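Local coordinates for effector protein HopAB2 (Pseudomonas syringae pv. tomato, PDB 3HGL) that is recognised by the tomato resistance protein Pto, triggering immunity, and in susceptible plants suppresses programmed cell death as a virulence factor, at residues D22-M34 with A68-H80. Numbering follows the deposited sequence.
Sequences DISHTRNMLRNAM and AIELRGALRRAVH
Leu75, Arg27 and Leu30 interlock as knobs into holes where helix 23-34 packs antiparallel against helix 68-80, two members of the helical bundle that forms the Pto-interacting region of this effector. The segment axes come within 9.7 Å, their N-to-C directions 151° apart. Leu75 is the bump from helix 68-80: it drops among Ile23, Thr26, Arg27 and Leu30, with CD2 against the Ile23 CG2 branch and CD1 to the methyl CD2 of Leu30, 3.7 Å away. That same Leu30 methyl fills the return hollow between Ala68, Leu71, Arg72 and Leu75. Leu30 CG stands anti to the backbone N (chi1 179°), which carries Leu30 CD2 across to Leu71 CG at 3.8 Å. Deeper in, Phe49 of helix 43-52 touches both Thr26 and Leu71, and Thr26 OG1 is hydrogen-bonded to Glu45, so this side of the interface merges with the bundle core.

At one end, Ile23 CD1 reaches into the notch between Ala78 CB and Val79 CG2, 3.9 Å from each. At the other, Met34, a selenomethionine, bends at chi3 (79°) so that CE settles against Ala68 CB and Ile69 CG1 and lies over a face of the Arg72 guanidinium.

Arg27 fills the third hollow, lined by Leu75, Arg76, Val79 and His80, using its aliphatic stem: CG rests on Leu75 CB, and CD presses on Val79 CG2 at 3.4 Å. The guanidinium then spreads across the Arg76 backbone, one face above Arg76 CA, while two waters sit at its edge. One accepts from Arg27 NH2 and from Arg76 NH1, bridging like charges; the other accepts from Arg27 NE at 2.8 Å and donates to Arg72 O at 2.7 Å.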
# COMPACT_ATOMS: atom_id res chain seq x y z
N ASP A 22 6.22 0.62 -9.17
CA ASP A 22 7.19 -0.45 -8.92
C ASP A 22 6.77 -1.04 -7.57
O ASP A 22 7.14 -0.52 -6.52
CB ASP A 22 8.60 0.14 -8.84
CG ASP A 22 9.62 -0.84 -8.27
OD1 ASP A 22 9.32 -2.05 -8.22
OD2 ASP A 22 10.72 -0.39 -7.89
N ILE A 23 6.00 -2.12 -7.60
CA ILE A 23 5.51 -2.70 -6.36
C ILE A 23 6.57 -3.21 -5.39
O ILE A 23 6.27 -3.41 -4.21
CB ILE A 23 4.43 -3.79 -6.61
CG1 ILE A 23 4.96 -4.87 -7.55
CG2 ILE A 23 3.18 -3.15 -7.19
CD1 ILE A 23 4.02 -6.07 -7.66
N SER A 24 7.79 -3.43 -5.86
CA SER A 24 8.84 -3.87 -4.94
C SER A 24 9.13 -2.64 -4.07
O SER A 24 9.36 -2.75 -2.86
CB SER A 24 10.11 -4.32 -5.69
OG SER A 24 10.77 -3.24 -6.34
N HIS A 25 9.09 -1.47 -4.69
CA HIS A 25 9.31 -0.22 -3.96
C HIS A 25 8.11 0.06 -3.05
O HIS A 25 8.26 0.53 -1.93
CB HIS A 25 9.52 0.95 -4.94
CG HIS A 25 9.58 2.30 -4.29
ND1 HIS A 25 8.47 3.07 -4.05
CD2 HIS A 25 10.63 3.00 -3.80
CE1 HIS A 25 8.82 4.18 -3.44
NE2 HIS A 25 10.13 4.17 -3.28
N THR A 26 6.91 -0.24 -3.55
CA THR A 26 5.72 -0.00 -2.75
C THR A 26 5.76 -0.86 -1.48
O THR A 26 5.36 -0.41 -0.41
CB THR A 26 4.44 -0.32 -3.54
OG1 THR A 26 4.50 0.34 -4.81
CG2 THR A 26 3.20 0.17 -2.79
N ARG A 27 6.26 -2.09 -1.60
CA ARG A 27 6.36 -2.96 -0.43
C ARG A 27 7.26 -2.32 0.63
O ARG A 27 6.94 -2.35 1.82
CB ARG A 27 6.95 -4.33 -0.79
CG ARG A 27 6.04 -5.23 -1.63
CD ARG A 27 6.63 -6.64 -1.71
NE ARG A 27 6.70 -7.26 -0.38
CZ ARG A 27 7.58 -8.21 -0.04
NH1 ARG A 27 8.46 -8.64 -0.93
NH2 ARG A 27 7.57 -8.72 1.18
N ASN A 28 8.38 -1.75 0.20
CA ASN A 28 9.31 -1.10 1.13
C ASN A 28 8.66 0.07 1.84
O ASN A 28 8.81 0.23 3.05
CB ASN A 28 10.55 -0.57 0.41
CG ASN A 28 11.38 -1.66 -0.21
OD1 ASN A 28 11.38 -2.79 0.27
ND2 ASN A 28 12.10 -1.32 -1.27
N MSE A 29 7.97 0.91 1.07
CA MSE A 29 7.33 2.07 1.66
C MSE A 29 6.20 1.69 2.61
O MSE A 29 6.06 2.29 3.67
CB MSE A 29 6.78 2.99 0.56
CG MSE A 29 7.83 3.83 -0.14
SE MSE A 29 8.89 4.87 1.09
CE MSE A 29 10.36 3.62 1.24
N LEU A 30 5.41 0.69 2.22
CA LEU A 30 4.31 0.25 3.07
C LEU A 30 4.87 -0.29 4.38
O LEU A 30 4.30 -0.06 5.44
CB LEU A 30 3.47 -0.83 2.37
CG LEU A 30 2.28 -1.41 3.16
CD1 LEU A 30 1.34 -0.28 3.60
CD2 LEU A 30 1.53 -2.45 2.31
N ARG A 31 6.00 -1.00 4.29
CA ARG A 31 6.64 -1.54 5.49
C ARG A 31 7.06 -0.38 6.40
O ARG A 31 6.84 -0.43 7.61
CB ARG A 31 7.86 -2.39 5.11
CG ARG A 31 8.65 -2.90 6.32
CD ARG A 31 9.80 -3.83 5.92
NE ARG A 31 9.31 -4.97 5.14
CZ ARG A 31 9.47 -5.10 3.83
NH1 ARG A 31 10.11 -4.17 3.14
NH2 ARG A 31 8.95 -6.14 3.20
N ASN A 32 7.66 0.65 5.82
CA ASN A 32 8.07 1.84 6.58
C ASN A 32 6.86 2.49 7.24
O ASN A 32 6.89 2.82 8.43
CB ASN A 32 8.72 2.87 5.66
CG ASN A 32 10.17 2.56 5.36
OD1 ASN A 32 10.67 1.48 5.66
ND2 ASN A 32 10.86 3.52 4.75
N ALA A 33 5.81 2.70 6.46
CA ALA A 33 4.60 3.34 6.97
C ALA A 33 4.01 2.57 8.15
O ALA A 33 3.67 3.17 9.17
CB ALA A 33 3.56 3.46 5.87
N MSE A 34 3.91 1.25 8.00
CA MSE A 34 3.35 0.43 9.06
C MSE A 34 4.22 0.37 10.31
O MSE A 34 3.74 -0.01 11.38
CB MSE A 34 3.04 -0.97 8.53
CG MSE A 34 1.86 -0.95 7.56
SE MSE A 34 1.47 -2.61 6.65
CE MSE A 34 0.55 -3.51 8.09
N ALA A 68 -4.39 -2.57 5.43
CA ALA A 68 -2.93 -2.52 5.28
C ALA A 68 -2.32 -3.91 5.41
O ALA A 68 -1.44 -4.30 4.64
CB ALA A 68 -2.33 -1.59 6.34
N ILE A 69 -2.79 -4.67 6.40
CA ILE A 69 -2.30 -6.03 6.62
C ILE A 69 -2.54 -6.89 5.39
O ILE A 69 -1.64 -7.60 4.94
CB ILE A 69 -2.99 -6.66 7.86
CG1 ILE A 69 -2.51 -5.94 9.13
CG2 ILE A 69 -2.68 -8.16 7.94
CD1 ILE A 69 -3.24 -6.36 10.40
N GLU A 70 -3.75 -6.83 4.84
CA GLU A 70 -4.07 -7.61 3.64
C GLU A 70 -3.27 -7.11 2.45
O GLU A 70 -2.84 -7.90 1.60
CB GLU A 70 -5.57 -7.53 3.33
CG GLU A 70 -6.46 -8.22 4.36
CD GLU A 70 -6.07 -9.68 4.59
OE1 GLU A 70 -5.71 -10.37 3.62
OE2 GLU A 70 -6.15 -10.14 5.75
N LEU A 71 -3.08 -5.80 2.37
CA LEU A 71 -2.31 -5.22 1.27
C LEU A 71 -0.86 -5.69 1.34
O LEU A 71 -0.25 -5.98 0.32
CB LEU A 71 -2.35 -3.69 1.34
CG LEU A 71 -1.57 -2.97 0.24
CD1 LEU A 71 -2.03 -3.44 -1.14
CD2 LEU A 71 -1.78 -1.46 0.37
N ARG A 72 -0.32 -5.76 2.55
CA ARG A 72 1.05 -6.21 2.74
C ARG A 72 1.21 -7.63 2.19
O ARG A 72 2.18 -7.94 1.50
CB ARG A 72 1.41 -6.20 4.23
CG ARG A 72 2.79 -6.77 4.55
CD ARG A 72 3.05 -6.72 6.06
NE ARG A 72 2.14 -7.58 6.80
CZ ARG A 72 1.93 -7.50 8.11
NH1 ARG A 72 2.56 -6.58 8.83
NH2 ARG A 72 1.09 -8.33 8.71
N GLY A 73 0.24 -8.49 2.50
CA GLY A 73 0.28 -9.86 2.02
C GLY A 73 0.09 -9.96 0.51
O GLY A 73 0.79 -10.71 -0.16
N ALA A 74 -0.86 -9.19 -0.02
CA ALA A 74 -1.14 -9.20 -1.45
C ALA A 74 0.08 -8.71 -2.24
O ALA A 74 0.38 -9.24 -3.31
CB ALA A 74 -2.34 -8.31 -1.75
N LEU A 75 0.77 -7.69 -1.73
CA LEU A 75 1.95 -7.17 -2.42
C LEU A 75 3.08 -8.19 -2.42
O LEU A 75 3.77 -8.37 -3.43
CB LEU A 75 2.43 -5.87 -1.77
CG LEU A 75 1.60 -4.62 -2.05
CD1 LEU A 75 2.11 -3.46 -1.20
CD2 LEU A 75 1.67 -4.27 -3.53
N ARG A 76 3.28 -8.85 -1.29
CA ARG A 76 4.33 -9.85 -1.16
C ARG A 76 4.12 -10.97 -2.17
O ARG A 76 5.05 -11.37 -2.87
CB ARG A 76 4.38 -10.42 0.26
CG ARG A 76 5.47 -11.48 0.45
CD ARG A 76 5.53 -12.00 1.89
NE ARG A 76 4.29 -12.65 2.30
CZ ARG A 76 3.42 -12.12 3.15
NH1 ARG A 76 3.65 -10.93 3.69
NH2 ARG A 76 2.31 -12.78 3.46
N ARG A 77 2.89 -11.49 -2.23
CA ARG A 77 2.59 -12.57 -3.16
C ARG A 77 2.71 -12.09 -4.61
O ARG A 77 3.19 -12.82 -5.47
CB ARG A 77 1.19 -13.12 -2.91
CG ARG A 77 1.08 -14.00 -1.66
CD ARG A 77 -0.30 -14.65 -1.57
NE ARG A 77 -1.36 -13.68 -1.26
CZ ARG A 77 -1.54 -13.13 -0.07
NH1 ARG A 77 -0.74 -13.44 0.94
NH2 ARG A 77 -2.52 -12.25 0.11
N ALA A 78 2.29 -10.85 -4.87
CA ALA A 78 2.36 -10.31 -6.23
C ALA A 78 3.80 -10.25 -6.74
O ALA A 78 4.09 -10.65 -7.87
CB ALA A 78 1.74 -8.92 -6.27
N VAL A 79 4.70 -9.74 -5.90
CA VAL A 79 6.11 -9.63 -6.27
C VAL A 79 6.70 -11.01 -6.55
O VAL A 79 7.45 -11.20 -7.50
CB VAL A 79 6.94 -8.96 -5.15
CG1 VAL A 79 8.42 -9.02 -5.49
CG2 VAL A 79 6.49 -7.51 -4.99
N HIS A 80 6.34 -11.98 -5.71
CA HIS A 80 6.84 -13.34 -5.86
C HIS A 80 6.12 -14.12 -6.96
O HIS A 80 6.77 -14.77 -7.79
CB HIS A 80 6.74 -14.08 -4.53
CG HIS A 80 7.66 -13.54 -3.47
ND1 HIS A 80 9.03 -13.50 -3.62
CD2 HIS A 80 7.40 -12.99 -2.26
CE1 HIS A 80 9.57 -12.94 -2.55
NE2 HIS A 80 8.60 -12.62 -1.71
O HOH W 1 4.62 -6.70 1.48
O HOH W 2 5.65 -8.80 3.58